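Local coordinates for calcium uptake protein 3, mitochondrial (Homo sapiens, PDB 6AGI), which senses calcium through its EF-hands and, as a disulfide-linked heterodimer with MICU1, regulates the mitochondrial calcium uniporter in the central nervous system and skeletal muscle, at residues Phe127-Leu130 / Gln131-Phe134; Thr210-Leu213 / Val214-Gly218; Glu245-Ser248 / Tyr249-Gly252; Ile291-Asp294 / Glu295-Ser298. All blocks are in the same frame, centred on the assembly; numbering follows the deposited sequence.

Overall arrangement
The four contacts are local helical turns that gather in two pairs on different parts of the chain. Contacts 1 and 2 touch, their centres 15 Å apart: F127 sets its CB 3.4 Å from F217 CZ and also packs on L213 and F216. Both stand near calcium site 1, with the bound ion about 10 Å from the side chain of V129 and about 9 Å from that of F217. Contacts 3 and 4, with centres 12 Å apart, are joined by F246, whose ring meets F293 and F296 edge-to-face. They lie away from the calcium sites, contact 4 in the degenerate EF-hand 2. The centre of contact 1 is about 36 Å from the centres of both, across the centre of the chain.

Contact 1: Phe127-Leu130 / Gln131-Phe134; sequences FLVL and QEIF
L128 and E132 meet through their backbones, E132 N donating to L128 O at 3.1 Å. One residue earlier, Q131 rests the root of its side chain against the same carbonyl, with CB 3.7 Å from L128 O. Two residues on from E132, F134 N reaches L130 O at 3.0 Å, with an N-H...O angle of 165°. Because CG of F134 is turned anti to its carbonyl carbon (chi1 -60°), the ring folds back along the helix and lays one face over L130 O, which stands 3.5 Å above the plane, offset toward the rim. On the solvent side E132 runs beside V129, though the exact course of its side chain is uncertain; a charged residue suits this exposed flank. Farther out, Q131 OE1 forms a weak hydrogen bond with T91 OG1. L130 and F134 pack on M315 of the second subunit, where apolar side chains are apt, and F134 O takes a hydrogen bond from R321 of that subunit. At the start of the turn, buried F127 lies against the rings of F114 and F95. These residues belong to the exiting helix of EF-hand 1, 124-138, and come just after its calcium ligand E126.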
ATOM      1  N   PHE B 127      23.293  10.297  -4.053  1.00 27.32           N
ATOM      2  CA  PHE B 127      23.093   8.883  -4.308  1.00 36.59           C
ATOM      3  C   PHE B 127      23.902   8.027  -3.350  1.00 36.55           C
ATOM      4  O   PHE B 127      23.483   6.918  -3.029  1.00 41.70           O
ATOM      5  CB  PHE B 127      23.421   8.547  -5.767  1.00 23.85           C
ATOM      6  CG  PHE B 127      23.039   7.153  -6.155  1.00 28.14           C
ATOM      7  CD1 PHE B 127      23.923   6.094  -6.007  1.00 26.63           C
ATOM      8  CD2 PHE B 127      21.758   6.890  -6.612  1.00 40.41           C
ATOM      9  CE1 PHE B 127      23.552   4.810  -6.363  1.00 20.13           C
ATOM     10  CE2 PHE B 127      21.370   5.602  -6.943  1.00 37.66           C
ATOM     11  CZ  PHE B 127      22.272   4.563  -6.824  1.00 39.66           C
ATOM     12  N   LEU B 128      25.067   8.502  -2.903  1.00 26.99           N
ATOM     13  CA  LEU B 128      25.927   7.686  -2.051  1.00 41.63           C
ATOM     14  C   LEU B 128      25.510   7.679  -0.579  1.00 43.75           C
ATOM     15  O   LEU B 128      25.848   6.716   0.150  1.00 41.11           O
ATOM     16  CB  LEU B 128      27.383   8.141  -2.214  1.00 36.50           C
ATOM     17  CG  LEU B 128      28.078   7.398  -3.377  1.00 34.41           C
ATOM     18  CD1 LEU B 128      29.454   7.938  -3.675  1.00 35.30           C
ATOM     19  CD2 LEU B 128      28.161   5.880  -3.107  1.00 30.88           C
ATOM     20  N   VAL B 129      24.758   8.694  -0.127  1.00 34.86           N
ATOM     21  CA  VAL B 129      24.422   8.737   1.297  1.00 49.48           C
ATOM     22  C   VAL B 129      23.747   7.460   1.774  1.00 65.66           C
ATOM     23  O   VAL B 129      23.857   7.098   2.945  1.00 68.54           O
ATOM     24  CB  VAL B 129      23.527   9.939   1.639  1.00 49.98           C
ATOM     25  CG1 VAL B 129      24.138  11.209   1.103  1.00 54.34           C
ATOM     26  CG2 VAL B 129      22.080   9.702   1.141  1.00 38.77           C
ATOM     27  N   LEU B 130      23.045   6.752   0.921  1.00 61.33           N
ATOM     28  CA  LEU B 130      22.358   5.633   1.537  1.00 56.90           C
ATOM     29  C   LEU B 130      23.284   4.442   1.752  1.00 51.28           C
ATOM     30  O   LEU B 130      23.144   3.728   2.754  1.00 41.59           O
ATOM     31  CB  LEU B 130      21.125   5.279   0.728  1.00 65.55           C
ATOM     32  CG  LEU B 130      19.922   6.204   0.562  1.00 74.03           C
ATOM     33  CD1 LEU B 130      18.787   5.745  -0.425  1.00 78.11           C
ATOM     34  CD2 LEU B 130      19.471   6.276   1.938  1.00 71.54           C
ATOM     35  N   GLN B 131      24.245   4.222   0.857  1.00 71.65           N
ATOM     36  CA  GLN B 131      25.259   3.233   1.178  1.00 81.74           C
ATOM     37  C   GLN B 131      25.992   3.647   2.440  1.00 77.13           C
ATOM     38  O   GLN B 131      26.345   2.784   3.254  1.00 65.85           O
ATOM     39  CB  GLN B 131      26.226   3.003   0.003  1.00 86.93           C
ATOM     40  CG  GLN B 131      27.385   2.039   0.351  1.00 93.21           C
ATOM     41  CD  GLN B 131      27.778   1.061  -0.769  1.00 92.96           C
ATOM     42  OE1 GLN B 131      28.178  -0.078  -0.496  1.00 90.47           O
ATOM     43  NE2 GLN B 131      27.672   1.503  -2.024  1.00 94.89           N
ATOM     44  N   GLU B 132      26.150   4.963   2.670  1.00 75.08           N
ATOM     45  CA  GLU B 132      26.744   5.371   3.944  1.00 80.91           C
ATOM     46  C   GLU B 132      25.842   4.980   5.117  1.00 87.48           C
ATOM     47  O   GLU B 132      26.333   4.548   6.168  1.00 95.54           O
ATOM     48  CB  GLU B 132      26.999   6.890   3.990  1.00 83.85           C
ATOM     49  CG  GLU B 132      25.927   7.663   4.804  1.00 93.27           C
ATOM     50  CD  GLU B 132      26.120   9.166   4.926  1.00 99.95           C
ATOM     51  OE1 GLU B 132      25.106   9.848   5.202  1.00102.46           O
ATOM     52  OE2 GLU B 132      27.247   9.672   4.730  1.00101.36           O
ATOM     53  N   ILE B 133      24.520   5.122   4.959  1.00 81.34           N
ATOM     54  CA  ILE B 133      23.609   4.906   6.081  1.00 77.46           C
ATOM     55  C   ILE B 133      23.540   3.431   6.465  1.00 88.58           C
ATOM     56  O   ILE B 133      23.586   3.077   7.652  1.00 88.45           O
ATOM     57  CB  ILE B 133      22.216   5.474   5.753  1.00 63.54           C
ATOM     58  CG1 ILE B 133      22.290   6.987   5.504  1.00 65.29           C
ATOM     59  CG2 ILE B 133      21.243   5.177   6.875  1.00 60.44           C
ATOM     60  CD1 ILE B 133      22.885   7.797   6.639  1.00 64.94           C
ATOM     61  N   PHE B 134      23.447   2.546   5.469  1.00 87.92           N
ATOM     62  CA  PHE B 134      23.284   1.126   5.765  1.00 72.87           C
ATOM     63  C   PHE B 134      24.581   0.519   6.277  1.00 67.53           C
ATOM     64  O   PHE B 134      24.554  -0.380   7.130  1.00 73.93           O
ATOM     65  CB  PHE B 134      22.764   0.399   4.526  1.00 71.38           C
ATOM     66  CG  PHE B 134      21.424   0.912   4.044  1.00 81.16           C
ATOM     67  CD1 PHE B 134      20.720   1.871   4.777  1.00 88.15           C
ATOM     68  CD2 PHE B 134      20.874   0.458   2.850  1.00 80.01           C
ATOM     69  CE1 PHE B 134      19.493   2.360   4.340  1.00 86.99           C
ATOM     70  CE2 PHE B 134      19.643   0.939   2.407  1.00 80.78           C
ATOM     71  CZ  PHE B 134      18.951   1.894   3.160  1.00 84.82           C
TER

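Contact 2: Thr210-Leu213 / Val214-Gly218; sequences TTLL and VHFFG
F216 leans back over the preceding turn, and L212 is what it meets. From CB, 3.2 Å from L212 O, the side chain continues anti to its carbonyl carbon (chi1 -78°), so that CG and CD2 stay beside the same oxygen. Farther along, CE2 lies 4.2 Å from L212 CB, and the ring then meets F233 edge-to-face. The next aromatic, F217, receives F216 CB over the centre of one ring face, 3.5 Å above the plane, while its CE2 packs 4.2 Å from CD1 of L213. L213 and F217 both turn to helix 124-138, a place fitted to bulky apolar groups. The polar residues anchor the helix to its surroundings. T210, the N-cap, takes a weak bond from L213 N at 3.4 Å through OG1, which is also hydrogen-bonded to E92. At the other end G218 N donates to V214 O at 2.8 Å, and its positive phi (77°) is easily adopted by a residue lacking CB. T211 OG1 bonds V87 N, and H215 ND1 bonds the carbonyl of P69, consistent with a proton on that nitrogen. The chemistry thus implies a short buried helix fixed by hydrophobic packing, in which T210 OG1, T211 OG1 and H215 ND1 all have partners.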
ATOM      1  N   THR B 210      31.295   1.817  -9.300  1.00 24.11           N
ATOM      2  CA  THR B 210      30.480   0.679  -9.683  1.00 23.22           C
ATOM      3  C   THR B 210      29.833   1.003 -11.019  1.00 30.13           C
ATOM      4  O   THR B 210      29.972   2.116 -11.547  1.00 34.42           O
ATOM      5  CB  THR B 210      29.405   0.336  -8.638  1.00 37.06           C
ATOM      6  OG1 THR B 210      28.577   1.480  -8.386  1.00 44.82           O
ATOM      7  CG2 THR B 210      30.017  -0.173  -7.328  1.00 35.21           C
ATOM      8  N   THR B 211      29.142   0.005 -11.589  1.00 33.15           N
ATOM      9  CA  THR B 211      28.489   0.224 -12.876  1.00 25.07           C
ATOM     10  C   THR B 211      27.380   1.261 -12.772  1.00 28.63           C
ATOM     11  O   THR B 211      27.299   2.162 -13.608  1.00 30.10           O
ATOM     12  CB  THR B 211      27.982  -1.100 -13.452  1.00 31.89           C
ATOM     13  OG1 THR B 211      29.084  -1.791 -14.060  1.00 54.14           O
ATOM     14  CG2 THR B 211      26.819  -0.891 -14.453  1.00 18.59           C
ATOM     15  N   LEU B 212      26.520   1.170 -11.753  1.00 29.16           N
ATOM     16  CA  LEU B 212      25.454   2.165 -11.659  1.00 17.90           C
ATOM     17  C   LEU B 212      26.018   3.542 -11.334  1.00 18.91           C
ATOM     18  O   LEU B 212      25.492   4.559 -11.801  1.00 18.85           O
ATOM     19  CB  LEU B 212      24.406   1.742 -10.630  1.00 17.27           C
ATOM     20  CG  LEU B 212      23.508   0.657 -11.216  1.00 34.03           C
ATOM     21  CD1 LEU B 212      22.416   0.288 -10.229  1.00 28.52           C
ATOM     22  CD2 LEU B 212      22.917   1.083 -12.592  1.00 30.40           C
ATOM     23  N   LEU B 213      27.113   3.590 -10.580  1.00 20.04           N
ATOM     24  CA  LEU B 213      27.716   4.866 -10.224  1.00 22.73           C
ATOM     25  C   LEU B 213      28.285   5.586 -11.460  1.00 29.09           C
ATOM     26  O   LEU B 213      28.052   6.788 -11.658  1.00 33.71           O
ATOM     27  CB  LEU B 213      28.788   4.591  -9.181  1.00 22.67           C
ATOM     28  CG  LEU B 213      28.896   5.412  -7.918  1.00 30.41           C
ATOM     29  CD1 LEU B 213      27.561   5.485  -7.231  1.00 22.88           C
ATOM     30  CD2 LEU B 213      29.939   4.734  -7.023  1.00 31.43           C
ATOM     31  N   VAL B 214      29.006   4.856 -12.321  1.00 24.26           N
ATOM     32  CA  VAL B 214      29.557   5.433 -13.550  1.00 37.95           C
ATOM     33  C   VAL B 214      28.459   5.675 -14.589  1.00 43.10           C
ATOM     34  O   VAL B 214      28.456   6.693 -15.300  1.00 40.08           O
ATOM     35  CB  VAL B 214      30.672   4.520 -14.094  1.00 31.94           C
ATOM     36  CG1 VAL B 214      31.213   5.054 -15.389  1.00 31.89           C
ATOM     37  CG2 VAL B 214      31.802   4.471 -13.084  1.00 27.24           C
ATOM     38  N   HIS B 215      27.515   4.747 -14.696  1.00 25.43           N
ATOM     39  CA  HIS B 215      26.421   4.921 -15.632  1.00 26.52           C
ATOM     40  C   HIS B 215      25.635   6.191 -15.317  1.00 29.89           C
ATOM     41  O   HIS B 215      25.239   6.921 -16.232  1.00 20.66           O
ATOM     42  CB  HIS B 215      25.520   3.687 -15.580  1.00 17.94           C
ATOM     43  CG  HIS B 215      24.299   3.792 -16.439  1.00 16.97           C
ATOM     44  ND1 HIS B 215      24.322   3.560 -17.794  1.00 23.76           N
ATOM     45  CD2 HIS B 215      23.017   4.098 -16.137  1.00 30.05           C
ATOM     46  CE1 HIS B 215      23.109   3.715 -18.291  1.00 16.12           C
ATOM     47  NE2 HIS B 215      22.297   4.048 -17.306  1.00 15.71           N
ATOM     48  N   PHE B 216      25.420   6.478 -14.019  1.00 40.62           N
ATOM     49  CA  PHE B 216      24.599   7.610 -13.570  1.00 20.54           C
ATOM     50  C   PHE B 216      25.364   8.922 -13.606  1.00 30.74           C
ATOM     51  O   PHE B 216      24.862   9.921 -14.133  1.00 47.40           O
ATOM     52  CB  PHE B 216      24.083   7.368 -12.152  1.00 19.38           C
ATOM     53  CG  PHE B 216      22.916   6.426 -12.085  1.00 18.13           C
ATOM     54  CD1 PHE B 216      22.068   6.264 -13.176  1.00 25.88           C
ATOM     55  CD2 PHE B 216      22.668   5.696 -10.943  1.00 18.04           C
ATOM     56  CE1 PHE B 216      20.977   5.394 -13.111  1.00 27.17           C
ATOM     57  CE2 PHE B 216      21.594   4.821 -10.875  1.00 20.87           C
ATOM     58  CZ  PHE B 216      20.740   4.676 -11.958  1.00 27.67           C
ATOM     59  N   PHE B 217      26.565   8.951 -13.019  1.00 26.95           N
ATOM     60  CA  PHE B 217      27.288  10.204 -12.825  1.00 26.26           C
ATOM     61  C   PHE B 217      28.604  10.269 -13.589  1.00 34.94           C
ATOM     62  O   PHE B 217      29.441  11.123 -13.279  1.00 38.25           O
ATOM     63  CB  PHE B 217      27.539  10.438 -11.343  1.00 25.28           C
ATOM     64  CG  PHE B 217      26.371  10.080 -10.490  1.00 38.35           C
ATOM     65  CD1 PHE B 217      25.260  10.913 -10.428  1.00 46.98           C
ATOM     66  CD2 PHE B 217      26.361   8.904  -9.764  1.00 26.84           C
ATOM     67  CE1 PHE B 217      24.168  10.582  -9.651  1.00 23.59           C
ATOM     68  CE2 PHE B 217      25.271   8.573  -9.000  1.00 30.69           C
ATOM     69  CZ  PHE B 217      24.169   9.417  -8.950  1.00 22.86           C
ATOM     70  N   GLY B 218      28.823   9.387 -14.560  1.00 32.70           N
ATOM     71  CA  GLY B 218      30.007   9.491 -15.381  1.00 28.81           C
ATOM     72  C   GLY B 218      31.255   8.988 -14.689  1.00 36.06           C
ATOM     73  O   GLY B 218      31.255   8.586 -13.521  1.00 51.77           O
TER

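Contact 3: Glu245-Ser248 / Tyr249-Gly252; sequences EFLS and YSNG
Regular helical geometry through E245 and F246 gives way to a looser turn by Y249 and S250, and N251 leaves the helix with a positive phi of 40°. F246 O is shared by two amides. S250 N approaches at 2.9 Å in the carbonyl plane, as in an alpha-helix, whereas Y249 N comes to 2.7 Å from above that plane, a tighter i to i+3 turn. Y249 N also makes a weak bond to E245 O, so the last turn is held by divided bonds. Among the side chains, Y249 and E245 run side by side and point the same way. E245 O lies in the plane of the tyrosine ring at its edge; the carboxylate runs alongside, OE1 3.5 Å from Y249 CE1, with carboxylate and ring planes 66° apart. The ring edge may suit the carbonyl oxygen. S250, small and buried, points back at the helix: OG lies between its backbone N and carbonyl carbon (chi1 50°), 3.4 Å from L247 CA, while CB stands 4.0 Å from CE2 of F246. S248 OG bonds I244 O, a common way for an exposed helical serine to satisfy its hydroxyl. F246, Y249 and S250 all rest on I256. The arrangement is that of a helix C-terminus leading into the short strand 255-256, which pairs with strand 291-292 much as the loops of paired EF-hands do.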
ATOM      1  N   GLU B 245      12.064 -13.066 -17.822  1.00 17.42           N
ATOM      2  CA  GLU B 245      11.244 -14.176 -17.320  1.00 22.86           C
ATOM      3  C   GLU B 245      10.346 -14.729 -18.426  1.00 19.27           C
ATOM      4  O   GLU B 245      10.365 -15.939 -18.728  1.00 20.64           O
ATOM      5  CB  GLU B 245      10.399 -13.713 -16.132  1.00 37.26           C
ATOM      6  CG  GLU B 245      10.935 -14.060 -14.715  1.00 63.87           C
ATOM      7  CD  GLU B 245      10.779 -15.547 -14.335  1.00 83.97           C
ATOM      8  OE1 GLU B 245       9.615 -16.014 -14.225  1.00 87.19           O
ATOM      9  OE2 GLU B 245      11.812 -16.247 -14.151  1.00 87.52           O
ATOM     10  N   PHE B 246       9.611 -13.832 -19.097  1.00 26.26           N
ATOM     11  CA  PHE B 246       8.696 -14.241 -20.158  1.00 32.18           C
ATOM     12  C   PHE B 246       9.417 -15.093 -21.193  1.00 32.49           C
ATOM     13  O   PHE B 246       9.053 -16.257 -21.424  1.00 22.16           O
ATOM     14  CB  PHE B 246       8.062 -13.000 -20.812  1.00 26.25           C
ATOM     15  CG  PHE B 246       7.011 -13.332 -21.834  1.00 27.32           C
ATOM     16  CD1 PHE B 246       5.709 -13.607 -21.452  1.00 37.80           C
ATOM     17  CD2 PHE B 246       7.328 -13.386 -23.177  1.00 34.32           C
ATOM     18  CE1 PHE B 246       4.728 -13.952 -22.396  1.00 30.54           C
ATOM     19  CE2 PHE B 246       6.357 -13.715 -24.121  1.00 45.25           C
ATOM     20  CZ  PHE B 246       5.053 -14.006 -23.729  1.00 40.13           C
ATOM     21  N   LEU B 247      10.510 -14.552 -21.740  1.00 27.91           N
ATOM     22  CA  LEU B 247      11.290 -15.245 -22.757  1.00 21.28           C
ATOM     23  C   LEU B 247      11.873 -16.543 -22.213  1.00 28.98           C
ATOM     24  O   LEU B 247      12.067 -17.501 -22.967  1.00 42.20           O
ATOM     25  CB  LEU B 247      12.409 -14.319 -23.240  1.00 24.42           C
ATOM     26  CG  LEU B 247      12.054 -13.083 -24.080  1.00 20.05           C
ATOM     27  CD1 LEU B 247      13.228 -12.107 -24.152  1.00 19.33           C
ATOM     28  CD2 LEU B 247      11.639 -13.475 -25.474  1.00 21.47           C
ATOM     29  N   SER B 248      12.183 -16.587 -20.915  1.00 31.17           N
ATOM     30  CA  SER B 248      12.604 -17.832 -20.292  1.00 29.32           C
ATOM     31  C   SER B 248      11.526 -18.894 -20.381  1.00 45.14           C
ATOM     32  O   SER B 248      11.832 -20.082 -20.211  1.00 54.88           O
ATOM     33  CB  SER B 248      12.990 -17.612 -18.826  1.00 27.74           C
ATOM     34  OG  SER B 248      14.187 -16.855 -18.706  1.00 28.66           O
ATOM     35  N   TYR B 249      10.264 -18.509 -20.611  1.00 41.85           N
ATOM     36  CA  TYR B 249       9.259 -19.553 -20.791  1.00 29.35           C
ATOM     37  C   TYR B 249       8.656 -19.662 -22.186  1.00 26.91           C
ATOM     38  O   TYR B 249       8.045 -20.690 -22.484  1.00 28.83           O
ATOM     39  CB  TYR B 249       8.115 -19.383 -19.782  1.00 26.49           C
ATOM     40  CG  TYR B 249       8.571 -19.595 -18.354  1.00 33.36           C
ATOM     41  CD1 TYR B 249       9.217 -18.576 -17.666  1.00 28.14           C
ATOM     42  CD2 TYR B 249       8.387 -20.809 -17.706  1.00 27.54           C
ATOM     43  CE1 TYR B 249       9.644 -18.741 -16.374  1.00 36.90           C
ATOM     44  CE2 TYR B 249       8.821 -20.985 -16.407  1.00 45.01           C
ATOM     45  CZ  TYR B 249       9.450 -19.941 -15.746  1.00 47.59           C
ATOM     46  OH  TYR B 249       9.890 -20.070 -14.447  1.00 67.14           O
ATOM     47  N   SER B 250       8.758 -18.632 -23.032  1.00 34.13           N
ATOM     48  CA  SER B 250       8.039 -18.666 -24.311  1.00 39.20           C
ATOM     49  C   SER B 250       8.618 -19.685 -25.282  1.00 39.59           C
ATOM     50  O   SER B 250       7.875 -20.232 -26.109  1.00 34.80           O
ATOM     51  CB  SER B 250       8.003 -17.280 -24.972  1.00 33.17           C
ATOM     52  OG  SER B 250       9.277 -16.664 -25.053  1.00 27.58           O
ATOM     53  N   ASN B 251       9.908 -19.977 -25.184  1.00 50.04           N
ATOM     54  CA  ASN B 251      10.625 -20.720 -26.214  1.00 50.32           C
ATOM     55  C   ASN B 251      10.194 -20.285 -27.620  1.00 44.57           C
ATOM     56  O   ASN B 251       9.675 -21.066 -28.414  1.00 42.22           O
ATOM     57  CB  ASN B 251      10.425 -22.227 -26.015  1.00 44.39           C
ATOM     58  CG  ASN B 251      10.458 -22.638 -24.544  1.00 48.09           C
ATOM     59  OD1 ASN B 251      11.430 -22.366 -23.819  1.00 55.43           O
ATOM     60  ND2 ASN B 251       9.408 -23.328 -24.107  1.00 37.23           N
ATOM     61  N   GLY B 252      10.456 -19.009 -27.916  1.00 41.73           N
ATOM     62  CA  GLY B 252      10.284 -18.436 -29.246  1.00 33.89           C
ATOM     63  C   GLY B 252       8.871 -18.138 -29.711  1.00 38.20           C
ATOM     64  O   GLY B 252       8.686 -17.791 -30.885  1.00 45.27           O
TER

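Contact 4: Ile291-Asp294 / Glu295-Ser298; sequences ITFD and EFRS
I291 CG2 packs 4.1 Å from F296 CB, while the same branch also borders the E295 side chain. A branched apolar residue fits this short strand: I291 is bonded through its backbone to I256, and its side chain reaches H343 and T347 of helix 342-352. T292, next, is the N-cap: E295 sends its extended side chain back across it, and OE1 accepts a weak bond from T292 N at 3.3 Å. That is one half of a capping box, in which an acidic residue at the third helical position answers the backbone amide of the cap residue; its OE2 is weakly bonded to S341. T292 O then opens the regular helix by accepting from F296 N at 3.0 Å. This strand-to-helix junction starts the exiting helix of EF-hand 2, the degenerate hand. CG of F293 is anti to the backbone N (chi1 179°), which brings the ring against R297. CB of the arginine lies over one face of the ring, and F293 CE2 sits 3.8 Å above the guanidinium plane, offset toward its rim, with the two planes 42° apart. D294 runs alongside the same arginine, carboxylate and guanidinium planes 11° apart, in a long salt bridge whose hydrogen bond, 3.5 Å from NH2 to OD1, is weak. A water bridges the two residues, accepting from R297 NE at 2.7 Å and donating to D294 O. That carbonyl is also gripped by S298, through N at 2.8 Å and weakly through OG.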
ATOM      1  N   ILE B 291      -0.622 -16.599 -23.027  1.00 34.77           N
ATOM      2  CA  ILE B 291      -0.581 -15.233 -22.537  1.00 32.48           C
ATOM      3  C   ILE B 291       0.475 -14.478 -23.317  1.00 30.69           C
ATOM      4  O   ILE B 291       1.618 -14.931 -23.424  1.00 47.37           O
ATOM      5  CB  ILE B 291      -0.289 -15.211 -21.026  1.00 40.85           C
ATOM      6  CG1 ILE B 291      -1.379 -16.005 -20.302  1.00 45.12           C
ATOM      7  CG2 ILE B 291      -0.175 -13.785 -20.486  1.00 29.03           C
ATOM      8  CD1 ILE B 291      -2.724 -15.290 -20.250  1.00 44.85           C
ATOM      9  N   THR B 292       0.097 -13.332 -23.861  1.00 32.33           N
ATOM     10  CA  THR B 292       1.044 -12.539 -24.628  1.00 39.03           C
ATOM     11  C   THR B 292       1.921 -11.705 -23.685  1.00 33.57           C
ATOM     12  O   THR B 292       1.636 -11.568 -22.486  1.00 40.05           O
ATOM     13  CB  THR B 292       0.278 -11.687 -25.647  1.00 43.94           C
ATOM     14  OG1 THR B 292      -0.393 -10.610 -24.985  1.00 45.65           O
ATOM     15  CG2 THR B 292      -0.761 -12.531 -26.360  1.00 40.29           C
ATOM     16  N   PHE B 293       3.023 -11.160 -24.215  1.00 26.92           N
ATOM     17  CA  PHE B 293       3.907 -10.393 -23.336  1.00 29.63           C
ATOM     18  C   PHE B 293       3.214  -9.155 -22.798  1.00 40.95           C
ATOM     19  O   PHE B 293       3.466  -8.733 -21.660  1.00 45.08           O
ATOM     20  CB  PHE B 293       5.182  -9.952 -24.032  1.00 21.85           C
ATOM     21  CG  PHE B 293       6.080  -9.153 -23.145  1.00 19.98           C
ATOM     22  CD1 PHE B 293       6.707  -9.736 -22.047  1.00 24.63           C
ATOM     23  CD2 PHE B 293       6.305  -7.815 -23.401  1.00 23.52           C
ATOM     24  CE1 PHE B 293       7.559  -8.990 -21.217  1.00 17.90           C
ATOM     25  CE2 PHE B 293       7.144  -7.058 -22.575  1.00 35.57           C
ATOM     26  CZ  PHE B 293       7.770  -7.645 -21.479  1.00 30.48           C
ATOM     27  N   ASP B 294       2.369  -8.531 -23.612  1.00 30.98           N
ATOM     28  CA  ASP B 294       1.687  -7.343 -23.133  1.00 39.81           C
ATOM     29  C   ASP B 294       0.817  -7.682 -21.936  1.00 32.18           C
ATOM     30  O   ASP B 294       0.726  -6.896 -20.987  1.00 29.55           O
ATOM     31  CB  ASP B 294       0.859  -6.719 -24.252  1.00 53.25           C
ATOM     32  CG  ASP B 294       1.677  -5.799 -25.122  1.00 69.42           C
ATOM     33  OD1 ASP B 294       2.834  -5.496 -24.736  1.00 67.35           O
ATOM     34  OD2 ASP B 294       1.168  -5.400 -26.199  1.00 83.03           O
ATOM     35  N   GLU B 295       0.162  -8.848 -21.974  1.00 24.28           N
ATOM     36  CA  GLU B 295      -0.730  -9.250 -20.888  1.00 34.48           C
ATOM     37  C   GLU B 295       0.056  -9.592 -19.636  1.00 29.04           C
ATOM     38  O   GLU B 295      -0.350  -9.244 -18.524  1.00 26.28           O
ATOM     39  CB  GLU B 295      -1.604 -10.431 -21.328  1.00 29.77           C
ATOM     40  CG  GLU B 295      -2.543 -10.095 -22.477  1.00 28.91           C
ATOM     41  CD  GLU B 295      -3.165 -11.316 -23.106  1.00 45.53           C
ATOM     42  OE1 GLU B 295      -2.859 -12.435 -22.651  1.00 51.53           O
ATOM     43  OE2 GLU B 295      -3.915 -11.152 -24.097  1.00 66.63           O
ATOM     44  N   PHE B 296       1.189 -10.263 -19.810  1.00 31.80           N
ATOM     45  CA  PHE B 296       2.058 -10.624 -18.699  1.00 30.36           C
ATOM     46  C   PHE B 296       2.624  -9.366 -18.028  1.00 20.56           C
ATOM     47  O   PHE B 296       2.619  -9.245 -16.789  1.00 20.16           O
ATOM     48  CB  PHE B 296       3.086 -11.604 -19.286  1.00 32.82           C
ATOM     49  CG  PHE B 296       4.249 -11.958 -18.420  1.00 21.86           C
ATOM     50  CD1 PHE B 296       5.328 -11.118 -18.261  1.00 20.14           C
ATOM     51  CD2 PHE B 296       4.277 -13.199 -17.812  1.00 23.11           C
ATOM     52  CE1 PHE B 296       6.415 -11.509 -17.488  1.00 22.57           C
ATOM     53  CE2 PHE B 296       5.346 -13.603 -17.036  1.00 24.97           C
ATOM     54  CZ  PHE B 296       6.416 -12.755 -16.864  1.00 26.64           C
ATOM     55  N   ARG B 297       3.050  -8.386 -18.829  1.00 19.64           N
ATOM     56  CA  ARG B 297       3.477  -7.097 -18.282  1.00 19.61           C
ATOM     57  C   ARG B 297       2.319  -6.354 -17.627  1.00 18.41           C
ATOM     58  O   ARG B 297       2.503  -5.718 -16.587  1.00 17.59           O
ATOM     59  CB  ARG B 297       4.155  -6.250 -19.372  1.00 19.46           C
ATOM     60  CG  ARG B 297       4.857  -5.003 -18.839  1.00 27.60           C
ATOM     61  CD  ARG B 297       5.746  -4.253 -19.873  1.00 31.62           C
ATOM     62  NE  ARG B 297       5.181  -4.105 -21.208  1.00 27.79           N
ATOM     63  CZ  ARG B 297       5.764  -3.416 -22.187  1.00 38.05           C
ATOM     64  NH1 ARG B 297       6.933  -2.812 -21.988  1.00 38.15           N
ATOM     65  NH2 ARG B 297       5.164  -3.313 -23.363  1.00 48.42           N
ATOM     66  N   SER B 298       1.152  -6.330 -18.276  1.00 30.46           N
ATOM     67  CA  SER B 298      -0.041  -5.749 -17.667  1.00 20.17           C
ATOM     68  C   SER B 298      -0.225  -6.275 -16.258  1.00 28.75           C
ATOM     69  O   SER B 298      -0.359  -5.510 -15.294  1.00 35.48           O
ATOM     70  CB  SER B 298      -1.258  -6.066 -18.519  1.00 28.79           C
ATOM     71  OG  SER B 298      -1.397  -5.083 -19.529  1.00 46.94           O
TER
HETATM   72  O   HOH W   1       2.487  -4.200 -21.554  1.00 27.04           O